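Local coordinates for butyrophilin subfamily 1 member A1 (Bos taurus, PDB 4HH8), which may serve in milk-fat droplet secretion as a membrane-associated receptor and probably inhibits the proliferation of activated T-cells, at residues C150-Q164 with V202-E214. The protein carries 1 engineered substitution. Residues are numbered along the deposited sequence; the frame is centred on the assembly and turned at random.
Sequences CTSVGWYPEPQVQWQ and VSCAIRNLLLGQE. Unlike the reference sequence in segment 150-164: Q164 (reference Arg). Engineered in segment 202-214: A205 (natural residue Cys).
I206 lies against W155 in the core of the second immunoglobulin-like domain, its CG2 3.5 Å from the centroid of the indole's six-membered ring, a CH-pi contact over one face. CG2 stands anti to the backbone N, which puts it over the indole, while CG1 (chi1 -50°) carries CD1 to within 4.0 Å of SG of C150. That sulfur is bonded to SG of C204, whose sulfur also sits over the W163 ring, the cysteine-tryptophan pairing familiar in immunoglobulin domains. W155 suits the site because its flat face takes I206 while NE1, buried with it, is satisfied by a hydrogen bond of 2.6 Å to S152 OG, in the ring plane; S132 O is that hydroxyl's second partner. A leucine here would probably leave S152 OG without its indole donor and open a gap over I206 CG2. Q160, Q162, Q164 and R207 put polar chains on the sheet's other side: extended Q160 lies beside R207, its NE2 packing 3.7 Å from L209 CD2, and R207 is salt-bridged to E214. The disulfide thus joins the two sheets through the apolar interior, while backbone hydrogen bonds, such as R207 N to Q160 O at 2.8 Å, hold strands 160-165 and 201-208 edge to edge.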
ATOM      1  N   CYS A 150      -9.360   3.907  21.725  1.00 31.10           N
ATOM      2  CA  CYS A 150      -9.280   4.645  20.466  1.00 30.19           C
ATOM      3  C   CYS A 150      -9.478   3.677  19.320  1.00 29.92           C
ATOM      4  O   CYS A 150      -8.869   2.592  19.256  1.00 30.58           O
ATOM      5  CB  CYS A 150      -7.944   5.376  20.336  1.00 29.38           C
ATOM      6  SG  CYS A 150      -7.696   6.307  18.809  1.00 30.83           S
ATOM      7  N   THR A 151     -10.297   4.099  18.388  1.00 29.14           N
ATOM      8  CA  THR A 151     -10.830   3.215  17.380  1.00 29.34           C
ATOM      9  C   THR A 151     -10.739   3.884  16.004  1.00 28.01           C
ATOM     10  O   THR A 151     -10.881   5.079  15.900  1.00 27.46           O
ATOM     11  CB  THR A 151     -12.250   2.881  17.836  1.00 30.15           C
ATOM     12  OG1 THR A 151     -12.242   1.605  18.525  1.00 33.15           O
ATOM     13  CG2 THR A 151     -13.193   2.913  16.719  1.00 33.46           C
ATOM     14  N   SER A 152     -10.401   3.127  14.959  1.00 27.28           N
ATOM     15  CA  SER A 152     -10.425   3.653  13.619  1.00 27.29           C
ATOM     16  C   SER A 152     -10.452   2.461  12.683  1.00 28.04           C
ATOM     17  O   SER A 152      -9.986   1.372  13.027  1.00 29.13           O
ATOM     18  CB  SER A 152      -9.236   4.582  13.346  1.00 27.05           C
ATOM     19  OG  SER A 152      -9.192   5.032  11.989  1.00 25.71           O
ATOM     20  N   VAL A 153     -10.971   2.696  11.492  1.00 27.99           N
ATOM     21  CA  VAL A 153     -11.363   1.666  10.555  1.00 28.64           C
ATOM     22  C   VAL A 153     -10.685   1.942   9.218  1.00 28.40           C
ATOM     23  O   VAL A 153     -10.580   3.102   8.826  1.00 28.69           O
ATOM     24  CB  VAL A 153     -12.911   1.773  10.443  1.00 30.08           C
ATOM     25  CG1 VAL A 153     -13.445   1.430   9.064  1.00 31.07           C
ATOM     26  CG2 VAL A 153     -13.588   0.966  11.565  1.00 30.91           C
ATOM     27  N   GLY A 154     -10.185   0.907   8.531  1.00 28.68           N
ATOM     28  CA  GLY A 154      -9.808   1.037   7.096  1.00 28.70           C
ATOM     29  C   GLY A 154      -8.353   1.398   6.729  1.00 29.01           C
ATOM     30  O   GLY A 154      -8.092   2.050   5.712  1.00 30.26           O
ATOM     31  N   TRP A 155      -7.388   0.954   7.517  1.00 27.74           N
ATOM     32  CA  TRP A 155      -6.002   1.321   7.258  1.00 27.50           C
ATOM     33  C   TRP A 155      -5.303   0.207   6.562  1.00 26.60           C
ATOM     34  O   TRP A 155      -5.579  -0.945   6.832  1.00 27.19           O
ATOM     35  CB  TRP A 155      -5.266   1.636   8.554  1.00 27.56           C
ATOM     36  CG  TRP A 155      -5.901   2.736   9.277  1.00 28.84           C
ATOM     37  CD1 TRP A 155      -7.044   2.662  10.036  1.00 28.80           C
ATOM     38  CD2 TRP A 155      -5.505   4.112   9.265  1.00 28.50           C
ATOM     39  NE1 TRP A 155      -7.349   3.904  10.524  1.00 30.77           N
ATOM     40  CE2 TRP A 155      -6.423   4.812  10.074  1.00 28.39           C
ATOM     41  CE3 TRP A 155      -4.421   4.811   8.704  1.00 27.30           C
ATOM     42  CZ2 TRP A 155      -6.325   6.192  10.298  1.00 26.76           C
ATOM     43  CZ3 TRP A 155      -4.317   6.180   8.939  1.00 26.88           C
ATOM     44  CH2 TRP A 155      -5.281   6.860   9.700  1.00 25.71           C
ATOM     45  N   TYR A 156      -4.375   0.551   5.684  1.00 25.60           N
ATOM     46  CA  TYR A 156      -3.513  -0.445   5.123  1.00 25.38           C
ATOM     47  C   TYR A 156      -2.136   0.178   4.913  1.00 25.61           C
ATOM     48  O   TYR A 156      -2.051   1.301   4.439  1.00 27.24           O
ATOM     49  CB  TYR A 156      -4.110  -1.057   3.829  1.00 24.99           C
ATOM     50  CG  TYR A 156      -3.361  -2.312   3.473  1.00 26.78           C
ATOM     51  CD1 TYR A 156      -3.750  -3.556   4.000  1.00 28.37           C
ATOM     52  CD2 TYR A 156      -2.207  -2.250   2.701  1.00 29.31           C
ATOM     53  CE1 TYR A 156      -3.029  -4.709   3.705  1.00 31.14           C
ATOM     54  CE2 TYR A 156      -1.475  -3.400   2.415  1.00 33.35           C
ATOM     55  CZ  TYR A 156      -1.886  -4.607   2.928  1.00 33.29           C
ATOM     56  OH  TYR A 156      -1.153  -5.720   2.634  1.00 39.71           O
ATOM     57  N   PRO A 157      -1.051  -0.497   5.326  1.00 26.07           N
ATOM     58  CA  PRO A 157      -1.010  -1.755   6.071  1.00 26.73           C
ATOM     59  C   PRO A 157      -1.344  -1.484   7.539  1.00 26.86           C
ATOM     60  O   PRO A 157      -2.087  -0.531   7.832  1.00 27.29           O
ATOM     61  CB  PRO A 157       0.456  -2.250   5.852  1.00 27.10           C
ATOM     62  CG  PRO A 157       1.294  -0.850   5.775  1.00 26.11           C
ATOM     63  CD  PRO A 157       0.309   0.031   4.999  1.00 26.18           C
ATOM     64  N   GLU A 158      -0.850  -2.326   8.459  1.00 27.57           N
ATOM     65  CA  GLU A 158      -1.041  -2.100   9.881  1.00 26.92           C
ATOM     66  C   GLU A 158      -0.638  -0.654  10.221  1.00 26.57           C
ATOM     67  O   GLU A 158       0.489  -0.248   9.961  1.00 26.72           O
ATOM     68  CB  GLU A 158      -0.194  -3.087  10.698  1.00 27.04           C
ATOM     69  CG  GLU A 158      -0.651  -4.566  10.596  1.00 28.95           C
ATOM     70  CD  GLU A 158      -0.019  -5.349   9.401  1.00 29.89           C
ATOM     71  OE1 GLU A 158       0.459  -4.763   8.404  1.00 30.80           O
ATOM     72  OE2 GLU A 158       0.031  -6.580   9.472  1.00 32.57           O
ATOM     73  N   PRO A 159      -1.557   0.117  10.798  1.00 26.15           N
ATOM     74  CA  PRO A 159      -1.292   1.507  11.176  1.00 26.69           C
ATOM     75  C   PRO A 159      -0.694   1.593  12.616  1.00 26.93           C
ATOM     76  O   PRO A 159      -0.844   0.664  13.421  1.00 27.05           O
ATOM     77  CB  PRO A 159      -2.702   2.122  11.138  1.00 25.80           C
ATOM     78  CG  PRO A 159      -3.547   0.953  11.692  1.00 24.27           C
ATOM     79  CD  PRO A 159      -2.970  -0.262  11.063  1.00 26.16           C
ATOM     80  N   GLN A 160      -0.016   2.689  12.918  1.00 26.69           N
ATOM     81  CA  GLN A 160       0.611   2.876  14.213  1.00 27.29           C
ATOM     82  C   GLN A 160      -0.301   3.751  15.034  1.00 26.79           C
ATOM     83  O   GLN A 160      -0.962   4.633  14.493  1.00 27.02           O
ATOM     84  CB  GLN A 160       1.990   3.539  14.023  1.00 28.18           C
ATOM     85  CG  GLN A 160       2.629   4.290  15.255  1.00 32.34           C
ATOM     86  CD  GLN A 160       3.877   5.108  14.851  1.00 36.98           C
ATOM     87  OE1 GLN A 160       3.848   6.331  14.801  1.00 42.15           O
ATOM     88  NE2 GLN A 160       4.944   4.421  14.510  1.00 39.79           N
ATOM     89  N   VAL A 161      -0.363   3.471  16.331  1.00 26.62           N
ATOM     90  CA  VAL A 161      -1.138   4.229  17.282  1.00 26.34           C
ATOM     91  C   VAL A 161      -0.143   5.000  18.171  1.00 28.33           C
ATOM     92  O   VAL A 161       0.825   4.431  18.609  1.00 27.37           O
ATOM     93  CB  VAL A 161      -1.960   3.296  18.174  1.00 26.88           C
ATOM     94  CG1 VAL A 161      -2.779   4.084  19.170  1.00 25.66           C
ATOM     95  CG2 VAL A 161      -2.910   2.347  17.326  1.00 24.57           C
ATOM     96  N   GLN A 162      -0.390   6.285  18.438  1.00 29.15           N
ATOM     97  CA  GLN A 162       0.456   7.055  19.340  1.00 31.98           C
ATOM     98  C   GLN A 162      -0.460   7.838  20.279  1.00 32.09           C
ATOM     99  O   GLN A 162      -1.350   8.538  19.833  1.00 32.89           O
ATOM    100  CB  GLN A 162       1.425   7.960  18.525  1.00 32.34           C
ATOM    101  CG  GLN A 162       2.111   9.132  19.271  1.00 38.61           C
ATOM    102  CD  GLN A 162       2.511  10.332  18.314  1.00 46.30           C
ATOM    103  OE1 GLN A 162       1.648  10.993  17.674  1.00 48.50           O
ATOM    104  NE2 GLN A 162       3.807  10.612  18.245  1.00 44.23           N
ATOM    105  N   TRP A 163      -0.274   7.678  21.574  1.00 32.71           N
ATOM    106  CA  TRP A 163      -0.963   8.508  22.556  1.00 34.42           C
ATOM    107  C   TRP A 163      -0.049   9.623  23.021  1.00 36.45           C
ATOM    108  O   TRP A 163       1.122   9.389  23.268  1.00 36.47           O
ATOM    109  CB  TRP A 163      -1.354   7.697  23.787  1.00 32.49           C
ATOM    110  CG  TRP A 163      -2.260   6.569  23.500  1.00 31.05           C
ATOM    111  CD1 TRP A 163      -1.902   5.296  23.116  1.00 30.02           C
ATOM    112  CD2 TRP A 163      -3.677   6.590  23.555  1.00 28.82           C
ATOM    113  NE1 TRP A 163      -3.011   4.525  22.951  1.00 28.61           N
ATOM    114  CE2 TRP A 163      -4.123   5.298  23.203  1.00 28.54           C
ATOM    115  CE3 TRP A 163      -4.629   7.574  23.901  1.00 29.52           C
ATOM    116  CZ2 TRP A 163      -5.469   4.949  23.206  1.00 24.24           C
ATOM    117  CZ3 TRP A 163      -5.992   7.221  23.892  1.00 27.14           C
ATOM    118  CH2 TRP A 163      -6.386   5.916  23.531  1.00 26.85           C
ATOM    119  N   GLN A 164      -0.611  10.808  23.212  1.00 39.13           N
ATOM    120  CA  GLN A 164       0.150  11.971  23.641  1.00 42.24           C
ATOM    121  C   GLN A 164      -0.603  12.770  24.665  1.00 44.28           C
ATOM    122  O   GLN A 164      -1.823  12.900  24.557  1.00 43.69           O
ATOM    123  CB  GLN A 164       0.403  12.874  22.442  1.00 42.34           C
ATOM    124  CG  GLN A 164       1.718  12.682  21.783  1.00 43.79           C
ATOM    125  CD  GLN A 164       1.948  13.760  20.763  1.00 46.56           C
ATOM    126  OE1 GLN A 164       1.212  13.859  19.777  1.00 49.46           O
ATOM    127  NE2 GLN A 164       2.944  14.602  21.001  1.00 45.86           N
ATOM    128  N   VAL A 202      -5.950  14.310  26.377  1.00 52.38           N
ATOM    129  CA  VAL A 202      -5.134  13.282  25.758  1.00 48.53           C
ATOM    130  C   VAL A 202      -5.520  13.142  24.302  1.00 45.68           C
ATOM    131  O   VAL A 202      -6.708  13.156  23.969  1.00 45.05           O
ATOM    132  CB  VAL A 202      -5.356  11.934  26.412  1.00 48.79           C
ATOM    133  CG1 VAL A 202      -4.655  10.846  25.606  1.00 47.58           C
ATOM    134  CG2 VAL A 202      -4.852  11.957  27.828  1.00 48.93           C
ATOM    135  N   SER A 203      -4.527  12.969  23.439  1.00 42.06           N
ATOM    136  CA  SER A 203      -4.816  12.671  22.055  1.00 39.13           C
ATOM    137  C   SER A 203      -4.355  11.260  21.610  1.00 37.79           C
ATOM    138  O   SER A 203      -3.460  10.652  22.213  1.00 37.50           O
ATOM    139  CB  SER A 203      -4.253  13.758  21.146  1.00 38.40           C
ATOM    140  OG  SER A 203      -2.880  13.542  20.970  1.00 37.72           O
ATOM    141  N   CYS A 204      -4.982  10.764  20.545  1.00 35.34           N
ATOM    142  CA  CYS A 204      -4.673   9.486  19.960  1.00 33.62           C
ATOM    143  C   CYS A 204      -4.391   9.796  18.506  1.00 32.45           C
ATOM    144  O   CYS A 204      -5.195  10.455  17.875  1.00 33.35           O
ATOM    145  CB  CYS A 204      -5.888   8.542  20.077  1.00 33.55           C
ATOM    146  SG  CYS A 204      -5.703   6.976  19.107  1.00 35.33           S
ATOM    147  N   ALA A 205      -3.256   9.349  17.973  1.00 30.37           N
ATOM    148  CA  ALA A 205      -2.962   9.542  16.573  1.00 29.31           C
ATOM    149  C   ALA A 205      -2.844   8.194  15.932  1.00 28.62           C
ATOM    150  O   ALA A 205      -2.210   7.302  16.491  1.00 29.41           O
ATOM    151  CB  ALA A 205      -1.652  10.338  16.363  1.00 29.01           C
ATOM    152  N   ILE A 206      -3.452   8.042  14.761  1.00 26.98           N
ATOM    153  CA  ILE A 206      -3.297   6.848  14.005  1.00 25.68           C
ATOM    154  C   ILE A 206      -2.491   7.224  12.772  1.00 26.03           C
ATOM    155  O   ILE A 206      -2.896   8.102  12.024  1.00 26.31           O
ATOM    156  CB  ILE A 206      -4.685   6.256  13.511  1.00 25.25           C
ATOM    157  CG1 ILE A 206      -5.721   6.131  14.654  1.00 23.82           C
ATOM    158  CG2 ILE A 206      -4.480   4.959  12.840  1.00 21.09           C
ATOM    159  CD1 ILE A 206      -5.347   5.187  15.775  1.00 29.50           C
ATOM    160  N   ARG A 207      -1.405   6.525  12.501  1.00 25.31           N
ATOM    161  CA  ARG A 207      -0.570   6.954  11.401  1.00 26.62           C
ATOM    162  C   ARG A 207      -0.322   5.852  10.414  1.00 26.67           C
ATOM    163  O   ARG A 207       0.060   4.759  10.802  1.00 26.97           O
ATOM    164  CB  ARG A 207       0.780   7.431  11.989  1.00 26.48           C
ATOM    165  CG  ARG A 207       1.747   7.997  10.952  1.00 29.89           C
ATOM    166  CD  ARG A 207       2.976   8.567  11.650  1.00 34.38           C
ATOM    167  NE  ARG A 207       3.971   9.052  10.702  1.00 37.44           N
ATOM    168  CZ  ARG A 207       3.986  10.281  10.195  1.00 37.30           C
ATOM    169  NH1 ARG A 207       3.032  11.161  10.521  1.00 36.37           N
ATOM    170  NH2 ARG A 207       4.950  10.627   9.360  1.00 36.61           N
ATOM    171  N   ASN A 208      -0.491   6.149   9.135  1.00 27.42           N
ATOM    172  CA  ASN A 208      -0.006   5.273   8.086  1.00 28.20           C
ATOM    173  C   ASN A 208       1.467   5.631   7.796  1.00 29.69           C
ATOM    174  O   ASN A 208       1.745   6.655   7.159  1.00 29.84           O
ATOM    175  CB  ASN A 208      -0.883   5.440   6.856  1.00 26.41           C
ATOM    176  CG  ASN A 208      -0.606   4.435   5.789  1.00 27.63           C
ATOM    177  OD1 ASN A 208       0.533   4.239   5.422  1.00 30.17           O
ATOM    178  ND2 ASN A 208      -1.669   3.786   5.248  1.00 27.54           N
ATOM    179  N   LEU A 209       2.388   4.769   8.239  1.00 31.06           N
ATOM    180  CA  LEU A 209       3.855   4.980   8.135  1.00 33.31           C
ATOM    181  C   LEU A 209       4.389   4.986   6.696  1.00 34.97           C
ATOM    182  O   LEU A 209       5.345   5.669   6.388  1.00 35.63           O
ATOM    183  CB  LEU A 209       4.595   3.907   8.923  1.00 33.20           C
ATOM    184  CG  LEU A 209       4.211   3.910  10.402  1.00 32.85           C
ATOM    185  CD1 LEU A 209       4.973   2.810  11.098  1.00 29.73           C
ATOM    186  CD2 LEU A 209       4.599   5.242  10.953  1.00 30.86           C
ATOM    187  N   LEU A 210       3.710   4.258   5.825  1.00 36.40           N
ATOM    188  CA  LEU A 210       4.022   4.177   4.424  1.00 37.94           C
ATOM    189  C   LEU A 210       3.709   5.482   3.667  1.00 38.87           C
ATOM    190  O   LEU A 210       4.525   5.955   2.856  1.00 40.41           O
ATOM    191  CB  LEU A 210       3.216   3.017   3.859  1.00 38.26           C
ATOM    192  CG  LEU A 210       3.564   2.386   2.532  1.00 40.93           C
ATOM    193  CD1 LEU A 210       5.094   2.148   2.371  1.00 43.04           C
ATOM    194  CD2 LEU A 210       2.785   1.075   2.464  1.00 42.80           C
ATOM    195  N   LEU A 211       2.545   6.068   3.925  1.00 38.38           N
ATOM    196  CA  LEU A 211       2.231   7.404   3.401  1.00 37.92           C
ATOM    197  C   LEU A 211       2.846   8.555   4.188  1.00 37.83           C
ATOM    198  O   LEU A 211       2.925   9.659   3.666  1.00 38.95           O
ATOM    199  CB  LEU A 211       0.708   7.633   3.339  1.00 37.75           C
ATOM    200  CG  LEU A 211      -0.142   6.734   2.440  1.00 36.03           C
ATOM    201  CD1 LEU A 211      -1.607   7.031   2.604  1.00 32.70           C
ATOM    202  CD2 LEU A 211       0.255   6.880   0.985  1.00 35.02           C
ATOM    203  N   GLY A 212       3.257   8.324   5.437  1.00 37.17           N
ATOM    204  CA  GLY A 212       3.687   9.409   6.313  1.00 35.97           C
ATOM    205  C   GLY A 212       2.520  10.367   6.565  1.00 36.59           C
ATOM    206  O   GLY A 212       2.687  11.611   6.515  1.00 36.07           O
ATOM    207  N   GLN A 213       1.339   9.798   6.824  1.00 34.91           N
ATOM    208  CA  GLN A 213       0.126  10.583   7.081  1.00 34.98           C
ATOM    209  C   GLN A 213      -0.620  10.063   8.316  1.00 34.60           C
ATOM    210  O   GLN A 213      -0.757   8.852   8.508  1.00 35.03           O
ATOM    211  CB  GLN A 213      -0.821  10.558   5.875  1.00 34.83           C
ATOM    212  CG  GLN A 213      -0.250  11.119   4.557  1.00 37.33           C
ATOM    213  CD  GLN A 213      -1.240  11.022   3.398  1.00 42.11           C
ATOM    214  OE1 GLN A 213      -2.339  10.498   3.556  1.00 47.62           O
ATOM    215  NE2 GLN A 213      -0.854  11.527   2.228  1.00 45.31           N
ATOM    216  N   GLU A 214      -1.128  10.975   9.136  1.00 32.94           N
ATOM    217  CA  GLU A 214      -1.852  10.563  10.305  1.00 31.82           C
ATOM    218  C   GLU A 214      -3.088  11.391  10.531  1.00 31.74           C
ATOM    219  O   GLU A 214      -3.209  12.501   9.976  1.00 31.43           O
ATOM    220  CB  GLU A 214      -0.963  10.664  11.544  1.00 31.23           C
ATOM    221  CG  GLU A 214      -0.592  12.073  11.946  1.00 31.43           C
ATOM    222  CD  GLU A 214       0.540  12.091  12.983  1.00 33.99           C
ATOM    223  OE1 GLU A 214       0.368  12.727  14.038  1.00 33.76           O
ATOM    224  OE2 GLU A 214       1.586  11.446  12.755  1.00 33.71           O
TER
HETATM  225  O   HOH W   1       1.671   1.842   8.621  1.00 28.75           O
HETATM  226  O   HOH W   2       1.880   9.521  15.067  1.00 43.47           O